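Radical SAM domain protein (Methanothrix thermoacetophila, PDB 6Y1X) is a radical SAM enzyme, NifB, that matures the nitrogenase cofactor, probably as its carbide synthase, and carries [4Fe-4S] clusters. Local coordinates at residues C63-R68 with Y253-I258; H134-I139 with V158-V163; G240-N245 with I276-R281. One frame throughout, in Å; residues are numbered along the deposited sequence.

Interaction 1: C63-R68 with Y253-I258; sequences CKYCIR and YKFAHI. With SF4 (iron/sulfur cluster), chain D; SO4 (sulfate ion), chain F.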
loop_
_atom_site.group_PDB
_atom_site.type_symbol
_atom_site.label_atom_id
_atom_site.label_comp_id
_atom_site.label_asym_id
_atom_site.label_seq_id
_atom_site.Cartn_x
_atom_site.Cartn_y
_atom_site.Cartn_z
ATOM N N CYS A 63 -7.841 0.355 -10.804
ATOM C CA CYS A 63 -7.028 1.518 -11.114
ATOM C C CYS A 63 -6.823 1.583 -12.621
ATOM O O CYS A 63 -6.710 0.548 -13.285
ATOM C CB CYS A 63 -5.674 1.412 -10.414
ATOM S SG CYS A 63 -5.757 1.190 -8.630
ATOM N N LYS A 64 -6.813 2.797 -13.168
ATOM C CA LYS A 64 -6.669 2.949 -14.612
ATOM C C LYS A 64 -5.259 2.660 -15.110
ATOM O O LYS A 64 -5.035 2.733 -16.322
ATOM C CB LYS A 64 -7.087 4.351 -15.046
ATOM C CG LYS A 64 -8.570 4.643 -14.899
ATOM C CD LYS A 64 -8.881 6.037 -15.434
ATOM C CE LYS A 64 -10.236 6.526 -14.980
ATOM N NZ LYS A 64 -11.307 5.840 -15.739
ATOM N N TYR A 65 -4.314 2.357 -14.220
ATOM C CA TYR A 65 -2.951 1.994 -14.592
ATOM C C TYR A 65 -2.662 0.517 -14.358
ATOM O O TYR A 65 -1.509 0.092 -14.490
ATOM C CB TYR A 65 -1.929 2.856 -13.846
ATOM C CG TYR A 65 -2.107 2.901 -12.343
ATOM C CD1 TYR A 65 -1.600 1.894 -11.527
ATOM C CD2 TYR A 65 -2.740 3.978 -11.738
ATOM C CE1 TYR A 65 -1.759 1.941 -10.149
ATOM C CE2 TYR A 65 -2.894 4.042 -10.368
ATOM C CZ TYR A 65 -2.406 3.020 -9.578
ATOM O OH TYR A 65 -2.555 3.092 -8.215
ATOM N N CYS A 66 -3.673 -0.274 -14.014
ATOM C CA CYS A 66 -3.485 -1.648 -13.567
ATOM C C CYS A 66 -4.067 -2.633 -14.569
ATOM O O CYS A 66 -5.207 -2.472 -15.020
ATOM C CB CYS A 66 -4.132 -1.877 -12.200
ATOM S SG CYS A 66 -4.110 -3.608 -11.716
ATOM N N ILE A 67 -3.267 -3.637 -14.926
ATOM C CA ILE A 67 -3.742 -4.869 -15.548
ATOM C C ILE A 67 -3.779 -5.935 -14.455
ATOM O O ILE A 67 -2.752 -6.227 -13.834
ATOM C CB ILE A 67 -2.844 -5.297 -16.720
ATOM C CG1 ILE A 67 -2.922 -4.280 -17.866
ATOM C CG2 ILE A 67 -3.255 -6.668 -17.223
ATOM C CD1 ILE A 67 -4.258 -4.241 -18.573
ATOM N N ARG A 68 -4.972 -6.464 -14.165
ATOM C CA ARG A 68 -5.146 -7.360 -13.022
ATOM C C ARG A 68 -4.364 -8.663 -13.130
ATOM O O ARG A 68 -4.199 -9.350 -12.117
ATOM C CB ARG A 68 -6.628 -7.666 -12.815
ATOM C CG ARG A 68 -7.410 -6.485 -12.291
ATOM C CD ARG A 68 -6.953 -6.103 -10.887
ATOM N NE ARG A 68 -6.752 -7.268 -10.025
ATOM C CZ ARG A 68 -7.733 -8.023 -9.535
ATOM N NH1 ARG A 68 -9.001 -7.739 -9.803
ATOM N NH2 ARG A 68 -7.445 -9.061 -8.761
ATOM N N TYR A 253 -2.469 -0.097 -19.057
ATOM C CA TYR A 253 -3.934 -0.048 -19.165
ATOM C C TYR A 253 -4.317 1.316 -19.743
ATOM O O TYR A 253 -3.733 1.728 -20.754
ATOM C CB TYR A 253 -4.543 -0.395 -17.811
ATOM C CG TYR A 253 -6.054 -0.488 -17.804
ATOM C CD1 TYR A 253 -6.751 -0.934 -18.924
ATOM C CD2 TYR A 253 -6.784 -0.147 -16.670
ATOM C CE1 TYR A 253 -8.132 -1.031 -18.911
ATOM C CE2 TYR A 253 -8.164 -0.238 -16.650
ATOM C CZ TYR A 253 -8.831 -0.676 -17.772
ATOM O OH TYR A 253 -10.202 -0.751 -17.752
ATOM N N LYS A 254 -5.262 2.045 -19.145
ATOM C CA LYS A 254 -5.743 3.284 -19.742
ATOM C C LYS A 254 -4.724 4.407 -19.663
ATOM O O LYS A 254 -4.893 5.419 -20.352
ATOM C CB LYS A 254 -7.054 3.713 -19.083
ATOM C CG LYS A 254 -8.224 2.844 -19.503
ATOM C CD LYS A 254 -9.485 3.170 -18.726
ATOM C CE LYS A 254 -10.676 2.408 -19.306
ATOM N NZ LYS A 254 -11.949 2.788 -18.646
ATOM N N PHE A 255 -3.654 4.238 -18.886
ATOM C CA PHE A 255 -2.588 5.224 -18.821
ATOM C C PHE A 255 -1.372 4.786 -19.635
ATOM O O PHE A 255 -0.277 5.322 -19.445
ATOM C CB PHE A 255 -2.183 5.473 -17.365
ATOM C CG PHE A 255 -3.231 6.190 -16.548
ATOM C CD1 PHE A 255 -4.311 6.809 -17.152
ATOM C CD2 PHE A 255 -3.120 6.254 -15.167
ATOM C CE1 PHE A 255 -5.269 7.471 -16.394
ATOM C CE2 PHE A 255 -4.076 6.917 -14.402
ATOM C CZ PHE A 255 -5.150 7.522 -15.017
ATOM N N ALA A 256 -1.552 3.813 -20.535
ATOM C CA ALA A 256 -0.440 3.269 -21.309
ATOM C C ALA A 256 0.213 4.304 -22.214
ATOM O O ALA A 256 1.349 4.090 -22.656
ATOM C CB ALA A 256 -0.908 2.080 -22.148
ATOM N N HIS A 257 -0.484 5.395 -22.542
ATOM C CA HIS A 257 0.080 6.387 -23.444
ATOM C C HIS A 257 0.738 7.542 -22.704
ATOM O O HIS A 257 1.416 8.354 -23.338
ATOM C CB HIS A 257 -1.011 6.968 -24.358
ATOM C CG HIS A 257 -1.658 5.963 -25.257
ATOM N ND1 HIS A 257 -1.361 5.859 -26.598
ATOM C CD2 HIS A 257 -2.614 5.036 -25.010
ATOM C CE1 HIS A 257 -2.091 4.899 -27.135
ATOM N NE2 HIS A 257 -2.862 4.386 -26.193
ATOM N N ILE A 258 0.564 7.628 -21.384
ATOM C CA ILE A 258 1.098 8.754 -20.632
ATOM C C ILE A 258 2.610 8.615 -20.531
ATOM O O ILE A 258 3.129 7.535 -20.218
ATOM C CB ILE A 258 0.447 8.836 -19.242
ATOM C CG1 ILE A 258 -1.056 9.082 -19.365
ATOM C CG2 ILE A 258 1.095 9.943 -18.414
ATOM C CD1 ILE A 258 -1.760 9.250 -18.019
HETATM FE FE1 SF4 D . -4.633 -3.247 -9.507
HETATM FE FE2 SF4 D . -5.329 -1.020 -8.159
HETATM FE FE3 SF4 D . -3.626 -2.818 -7.023
HETATM FE FE4 SF4 D . -6.266 -3.426 -7.335
HETATM S S1 SF4 D . -5.398 -1.776 -5.988
HETATM S S2 SF4 D . -4.488 -4.799 -7.817
HETATM S S3 SF4 D . -6.760 -2.390 -9.327
HETATM S S4 SF4 D . -3.212 -1.547 -8.890
HETATM S S SO4 F . -12.331 6.233 -19.472
HETATM O O1 SO4 F . -13.153 5.064 -19.172
HETATM O O2 SO4 F . -11.230 6.328 -18.520
HETATM O O3 SO4 F . -11.792 6.103 -20.823
HETATM O O4 SO4 F . -13.147 7.442 -19.385
#
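The carbonyl oxygen of Lys-64 receives two weak backbone hydrogen bonds from successive amides, Lys-254 N at 2.9 Å and Phe-255 N, both strongly bent, with N-H...O angles of 120° and 128°. Around this forked link the side chains close up. CB of Lys-64 lies over one face of the Phe-255 ring, a CH-pi contact 3.9 Å from the centroid, while CB of Tyr-65 meets ring atom CD2 of the same phenylalanine at 3.8 Å. An alanine at this phenylalanine position removes the ring, and the CB atoms of Lys-64 and Tyr-65 would probably be left with a gap between the two loops. The Tyr-253 ring packs against the turn's carbonyls: its CD2 comes 3.3 Å from Cys-66 O, and Cys-63 O lies in the ring plane at its edge. The turn so embraced, type I from Cys-63 to Cys-66, belongs to the radical SAM CX3CX2C motif, whose first cysteine is Cys-59. Cys-63 SG binds iron FE2 and Cys-66 SG binds iron FE1 of the cubane, each at 2.3 Å. Further out, both lysines reach one sulfate, probably from the crystallisation liquor, Lys-64 NZ to O2 at 2.8 Å and Lys-254 NZ to O1 at 2.6 Å. The Lys-64 chain gets there through a bend at its last torsion (chi4 -75°). Asp-178 also forms salt bridges with both amino groups and is hydrogen-bonded to Tyr-253 OH through its other oxygen.

Interaction 2: H134-I139 with V158-V163; sequences HLILCI and VTNITV. With SF4 (iron/sulfur cluster), chain C.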
loop_
_atom_site.group_PDB
_atom_site.type_symbol
_atom_site.label_atom_id
_atom_site.label_comp_id
_atom_site.label_asym_id
_atom_site.label_seq_id
_atom_site.Cartn_x
_atom_site.Cartn_y
_atom_site.Cartn_z
ATOM N N HIS A 134 8.333 -12.204 16.790
ATOM C CA HIS A 134 9.381 -11.219 16.543
ATOM C C HIS A 134 9.189 -10.490 15.221
ATOM O O HIS A 134 9.656 -9.355 15.070
ATOM C CB HIS A 134 10.751 -11.895 16.562
ATOM C CG HIS A 134 11.892 -10.961 16.298
ATOM N ND1 HIS A 134 12.267 -9.968 17.177
ATOM C CD2 HIS A 134 12.746 -10.875 15.250
ATOM C CE1 HIS A 134 13.298 -9.308 16.682
ATOM N NE2 HIS A 134 13.610 -9.839 15.514
ATOM N N LEU A 135 8.512 -11.109 14.261
ATOM C CA LEU A 135 8.371 -10.500 12.949
ATOM C C LEU A 135 7.479 -9.265 12.997
ATOM O O LEU A 135 6.447 -9.239 13.675
ATOM C CB LEU A 135 7.807 -11.515 11.957
ATOM C CG LEU A 135 8.812 -12.588 11.535
ATOM C CD1 LEU A 135 8.121 -13.715 10.789
ATOM C CD2 LEU A 135 9.930 -11.987 10.698
ATOM N N ILE A 136 7.874 -8.246 12.249
ATOM C CA ILE A 136 7.030 -7.079 12.046
ATOM C C ILE A 136 5.991 -7.436 10.996
ATOM O O ILE A 136 6.334 -7.900 9.904
ATOM C CB ILE A 136 7.864 -5.862 11.614
ATOM C CG1 ILE A 136 8.925 -5.534 12.668
ATOM C CG2 ILE A 136 6.964 -4.664 11.307
ATOM C CD1 ILE A 136 9.985 -4.567 12.187
ATOM N N LEU A 137 4.723 -7.217 11.317
ATOM C CA LEU A 137 3.638 -7.551 10.409
ATOM C C LEU A 137 3.165 -6.278 9.725
ATOM O O LEU A 137 2.887 -5.270 10.383
ATOM C CB LEU A 137 2.482 -8.223 11.150
ATOM C CG LEU A 137 2.816 -9.514 11.900
ATOM C CD1 LEU A 137 1.581 -10.064 12.597
ATOM C CD2 LEU A 137 3.419 -10.555 10.967
ATOM N N CYS A 138 3.090 -6.336 8.400
ATOM C CA CYS A 138 2.885 -5.182 7.542
ATOM C C CYS A 138 1.840 -5.534 6.497
ATOM O O CYS A 138 1.716 -6.694 6.094
ATOM C CB CYS A 138 4.209 -4.768 6.867
ATOM S SG CYS A 138 4.235 -3.179 5.979
ATOM N N ILE A 139 1.061 -4.536 6.084
ATOM C CA ILE A 139 0.113 -4.715 4.993
ATOM C C ILE A 139 0.108 -3.464 4.132
ATOM O O ILE A 139 0.354 -2.352 4.607
ATOM C CB ILE A 139 -1.329 -5.033 5.477
ATOM C CG1 ILE A 139 -1.937 -3.861 6.254
ATOM C CG2 ILE A 139 -1.381 -6.301 6.289
ATOM C CD1 ILE A 139 -2.956 -3.061 5.459
ATOM N N VAL A 158 -0.803 -6.277 13.323
ATOM C CA VAL A 158 -0.199 -5.454 12.280
ATOM C C VAL A 158 0.178 -4.098 12.864
ATOM O O VAL A 158 -0.653 -3.420 13.483
ATOM C CB VAL A 158 -1.164 -5.312 11.094
ATOM C CG1 VAL A 158 -0.667 -4.262 10.106
ATOM C CG2 VAL A 158 -1.354 -6.652 10.412
ATOM N N THR A 159 1.439 -3.693 12.673
ATOM C CA THR A 159 1.934 -2.430 13.210
ATOM C C THR A 159 2.267 -1.402 12.142
ATOM O O THR A 159 2.414 -0.219 12.469
ATOM C CB THR A 159 3.195 -2.653 14.063
ATOM O OG1 THR A 159 4.160 -3.397 13.308
ATOM C CG2 THR A 159 2.864 -3.402 15.346
ATOM N N ASN A 160 2.370 -1.811 10.883
ATOM C CA ASN A 160 2.780 -0.937 9.796
ATOM C C ASN A 160 1.789 -1.129 8.665
ATOM O O ASN A 160 1.473 -2.265 8.303
ATOM C CB ASN A 160 4.203 -1.251 9.319
ATOM C CG ASN A 160 5.253 -0.980 10.379
ATOM O OD1 ASN A 160 5.299 -1.646 11.415
ATOM N ND2 ASN A 160 6.112 -0.003 10.117
ATOM N N ILE A 161 1.329 -0.023 8.087
ATOM C CA ILE A 161 0.286 -0.052 7.068
ATOM C C ILE A 161 0.676 0.898 5.949
ATOM O O ILE A 161 1.059 2.044 6.205
ATOM C CB ILE A 161 -1.094 0.335 7.638
ATOM C CG1 ILE A 161 -1.571 -0.711 8.649
ATOM C CG2 ILE A 161 -2.114 0.480 6.517
ATOM C CD1 ILE A 161 -2.847 -0.323 9.358
ATOM N N THR A 162 0.607 0.418 4.715
ATOM C CA THR A 162 0.795 1.271 3.555
ATOM C C THR A 162 -0.551 1.474 2.883
ATOM O O THR A 162 -1.250 0.503 2.577
ATOM C CB THR A 162 1.783 0.641 2.571
ATOM O OG1 THR A 162 3.106 0.719 3.103
ATOM C CG2 THR A 162 1.746 1.381 1.235
ATOM N N VAL A 163 -0.912 2.728 2.648
ATOM C CA VAL A 163 -2.122 3.065 1.915
ATOM C C VAL A 163 -1.683 3.764 0.641
ATOM O O VAL A 163 -0.870 4.692 0.695
ATOM C CB VAL A 163 -3.062 3.964 2.741
ATOM C CG1 VAL A 163 -4.307 4.313 1.942
ATOM C CG2 VAL A 163 -3.411 3.306 4.070
HETATM FE FE1 SF4 C . 4.869 -2.274 1.386
HETATM FE FE2 SF4 C . 7.327 -2.777 2.442
HETATM FE FE3 SF4 C . 5.755 -4.812 1.555
HETATM FE FE4 SF4 C . 5.082 -3.455 3.855
HETATM S S1 SF4 C . 6.941 -4.770 3.526
HETATM S S2 SF4 C . 3.660 -4.073 2.157
HETATM S S3 SF4 C . 5.752 -1.329 3.290
HETATM S S4 SF4 C . 6.681 -3.147 0.266
HETATM O O HOH W 1 4.028 -6.048 13.891
#
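Ile-139 is held to the neighbouring strand through both its N-H and its C=O: the N-H reaches Asn-160 O, and the carbonyl oxygen accepts a hydrogen bond from Thr-162 N at 2.8 Å, with an N-H...O angle of 168°. Such pairing is the parallel ladder of a beta-alpha-beta crossover, here strand 136-141, helix 146-156 and strand 160-164, within the six-stranded parallel sheet of the partial TIM barrel of radical SAM enzymes. Where the two backbones first come together, Leu-137 O takes Thr-159 N.

From CB, the side chain of Ile-139 divides between two neighbours. Its CG1 branch sits between the backbone N and the carbonyl carbon (chi1 65°), which puts it against Ile-161 CG1 at 4.0 Å and near Val-158 CG1. CG2 takes the other methyl of that valine, CG2, at 4.1 Å. The tip, CD1, ends beside Ile-161 CG2 at 3.8 Å, the two isoleucines lying side by side and pointing the same way. Leu-125 of helix 119-131 and Leu-153 of helix 146-156 add to this buried layer between sheet and helices.

Just before Asn-160, Thr-159 OG1 donates to Asn-160 OD1 at 2.8 Å, in the carbonyl plane, and takes a hydrogen from a water that accepts a hydrogen bond from Leu-137 N, so the hydroxyl is used in both directions. Polar groups also gather near Cys-138: Asn-160 ND2 is paired with Arg-33 O. Thr-162 OG1, hydrogen-bonded to Lys-215, approaches sulfide S3 of the cluster at 3.4 Å, and Cys-138 SG binds iron FE4 at 2.3 Å.

Interaction 3: G240-N245 with I276-R281; sequences GVFIHN and IIKQMR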
loop_
_atom_site.group_PDB
_atom_site.type_symbol
_atom_site.label_atom_id
_atom_site.label_comp_id
_atom_site.label_asym_id
_atom_site.label_seq_id
_atom_site.Cartn_x
_atom_site.Cartn_y
_atom_site.Cartn_z
ATOM N N GLY A 240 -0.985 12.765 10.447
ATOM C CA GLY A 240 -0.080 11.921 11.203
ATOM C C GLY A 240 0.551 10.774 10.452
ATOM O O GLY A 240 1.100 9.871 11.091
ATOM N N VAL A 241 0.487 10.773 9.120
ATOM C CA VAL A 241 1.222 9.786 8.339
ATOM C C VAL A 241 2.717 9.955 8.567
ATOM O O VAL A 241 3.223 11.074 8.725
ATOM C CB VAL A 241 0.844 9.915 6.853
ATOM C CG1 VAL A 241 1.771 9.087 5.976
ATOM C CG2 VAL A 241 -0.597 9.471 6.662
ATOM N N PHE A 242 3.431 8.834 8.624
ATOM C CA PHE A 242 4.838 8.887 8.993
ATOM C C PHE A 242 5.739 9.180 7.800
ATOM O O PHE A 242 6.679 9.972 7.917
ATOM C CB PHE A 242 5.257 7.568 9.642
ATOM C CG PHE A 242 6.727 7.477 9.920
ATOM C CD1 PHE A 242 7.302 8.209 10.943
ATOM C CD2 PHE A 242 7.537 6.669 9.141
ATOM C CE1 PHE A 242 8.661 8.129 11.188
ATOM C CE2 PHE A 242 8.895 6.585 9.384
ATOM C CZ PHE A 242 9.456 7.316 10.405
ATOM N N ILE A 243 5.466 8.581 6.642
ATOM C CA ILE A 243 6.360 8.722 5.500
ATOM C C ILE A 243 5.548 8.646 4.214
ATOM O O ILE A 243 4.504 7.995 4.153
ATOM C CB ILE A 243 7.485 7.658 5.548
ATOM C CG1 ILE A 243 8.579 7.952 4.517
ATOM C CG2 ILE A 243 6.920 6.253 5.395
ATOM C CD1 ILE A 243 9.802 7.077 4.667
ATOM N N HIS A 244 6.055 9.301 3.172
ATOM C CA HIS A 244 5.373 9.429 1.891
ATOM C C HIS A 244 6.278 8.869 0.806
ATOM O O HIS A 244 7.455 9.241 0.723
ATOM C CB HIS A 244 5.068 10.898 1.606
ATOM C CG HIS A 244 4.137 11.124 0.455
ATOM N ND1 HIS A 244 4.026 12.346 -0.172
ATOM C CD2 HIS A 244 3.250 10.305 -0.158
ATOM C CE1 HIS A 244 3.124 12.266 -1.134
ATOM N NE2 HIS A 244 2.633 11.040 -1.142
ATOM N N ASN A 245 5.728 8.004 -0.039
ATOM C CA ASN A 245 6.495 7.357 -1.101
ATOM C C ASN A 245 5.866 7.728 -2.439
ATOM O O ASN A 245 4.842 7.161 -2.832
ATOM C CB ASN A 245 6.521 5.847 -0.889
ATOM C CG ASN A 245 7.179 5.106 -2.034
ATOM O OD1 ASN A 245 8.054 5.640 -2.711
ATOM N ND2 ASN A 245 6.751 3.869 -2.261
ATOM N N ILE A 276 7.585 19.166 3.373
ATOM C CA ILE A 276 6.277 18.958 3.978
ATOM C C ILE A 276 6.261 17.706 4.845
ATOM O O ILE A 276 5.833 17.743 6.000
ATOM C CB ILE A 276 5.188 18.885 2.885
ATOM C CG1 ILE A 276 5.224 20.132 2.001
ATOM C CG2 ILE A 276 3.818 18.687 3.516
ATOM C CD1 ILE A 276 4.361 20.020 0.762
ATOM N N ILE A 277 6.723 16.586 4.296
ATOM C CA ILE A 277 6.648 15.290 4.961
ATOM C C ILE A 277 7.813 14.432 4.493
ATOM O O ILE A 277 8.225 14.500 3.331
ATOM C CB ILE A 277 5.291 14.598 4.697
ATOM C CG1 ILE A 277 5.157 13.328 5.546
ATOM C CG2 ILE A 277 5.085 14.331 3.208
ATOM C CD1 ILE A 277 3.771 12.714 5.525
ATOM N N LYS A 278 8.334 13.618 5.410
ATOM C CA LYS A 278 9.424 12.700 5.109
ATOM C C LYS A 278 9.100 11.867 3.874
ATOM O O LYS A 278 7.989 11.351 3.733
ATOM C CB LYS A 278 9.646 11.785 6.319
ATOM C CG LYS A 278 10.805 10.815 6.218
ATOM C CD LYS A 278 10.879 9.954 7.481
ATOM C CE LYS A 278 12.072 9.011 7.466
ATOM N NZ LYS A 278 13.368 9.739 7.550
ATOM N N GLN A 279 10.062 11.780 2.956
ATOM C CA GLN A 279 9.898 11.034 1.717
ATOM C C GLN A 279 10.709 9.745 1.736
ATOM O O GLN A 279 11.849 9.726 2.210
ATOM C CB GLN A 279 10.336 11.884 0.522
ATOM C CG GLN A 279 9.526 13.148 0.348
ATOM C CD GLN A 279 8.126 12.848 -0.116
ATOM O OE1 GLN A 279 7.927 12.075 -1.054
ATOM N NE2 GLN A 279 7.142 13.418 0.562
ATOM N N MET A 280 10.118 8.667 1.227
ATOM C CA MET A 280 10.843 7.413 1.058
ATOM C C MET A 280 11.679 7.489 -0.218
ATOM O O MET A 280 11.136 7.737 -1.300
ATOM C CB MET A 280 9.873 6.233 1.003
ATOM C CG MET A 280 10.550 4.866 1.008
ATOM S SD MET A 280 9.464 3.547 0.427
ATOM C CE MET A 280 10.587 2.153 0.382
ATOM N N ARG A 281 12.986 7.284 -0.107
ATOM C CA ARG A 281 13.875 7.637 -1.216
ATOM C C ARG A 281 14.346 6.381 -1.948
ATOM O O ARG A 281 14.281 5.275 -1.409
ATOM C CB ARG A 281 15.070 8.472 -0.742
ATOM C CG ARG A 281 14.684 9.765 -0.033
ATOM C CD ARG A 281 13.708 10.592 -0.871
ATOM N NE ARG A 281 14.273 11.044 -2.142
ATOM C CZ ARG A 281 14.566 12.310 -2.428
ATOM N NH1 ARG A 281 14.339 13.268 -1.536
ATOM N NH2 ARG A 281 15.071 12.627 -3.615
#
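His-244 is bridged to Gln-279 by a pair of backbone hydrogen bonds, its N-H reaching Lys-278 O at 2.9 Å and its carbonyl oxygen accepting Met-280 N at 2.8 Å, while the two backbones run 44° apart over the contact. The principle illustrated is the use of an outermost strand: strand 243-248 is the last of the parallel sheet in the partial TIM barrel, and the segment that follows helix 263-273 comes back to its edge. The pairing goes no further than this one bridge.

The side chain of Gln-279 lies alongside that of His-244, amide and imidazole planes turned 77° apart. A bend at its second torsion (chi2 -71°) carries the amide back toward its own backbone, where NE2 bonds to Ile-277 O at 3.2 Å from above the carbonyl plane. The same nitrogen makes a weak, long but nearly straight bond to His-244 ND1 at 3.4 Å. His-244 NE2 is hydrogen-bonded to Thr-218 OG1, which probably helps to hold the ring's orientation.

Apolar contacts continue along the join. Ile-277 puts CG2 against His-244 CB at 3.8 Å and CD1 near Val-241, with Ile-236 of helix 229-239 touching all three residues. The methylenes of Lys-278 run beside Phe-242 and Ile-243. CD1 of Ile-243 presses on Met-280 CB at 3.8 Å. Asn-245, whose ND2 is bonded to Asn-217 OD1, packs its amide against Met-280 SD, with CG of the asparagine 3.7 Å from that sulfur.

Overall arrangement
The three contacts lie around two iron-sulfur clusters, two of them on the parallel sheet and one between loops. Interaction 1 holds two ligands of the radical SAM cluster, and interaction 2 supplies a ligand of the second cluster; their centres are 28 Å apart on opposite sides of the chain's centre, though their nearest atoms approach to about 9 Å. Interaction 3 lies closer to interaction 2, centre to centre 16 Å. Its Met-280 side chain is about 4 Å from that of Cys-39, another ligand of the second cluster. Lys-215 joins these two contacts, bonded to Thr-162 and touching Ile-243 and Met-280. Along the chain, interaction 2 is nested within interaction 1, whereas interaction 3 crosses it.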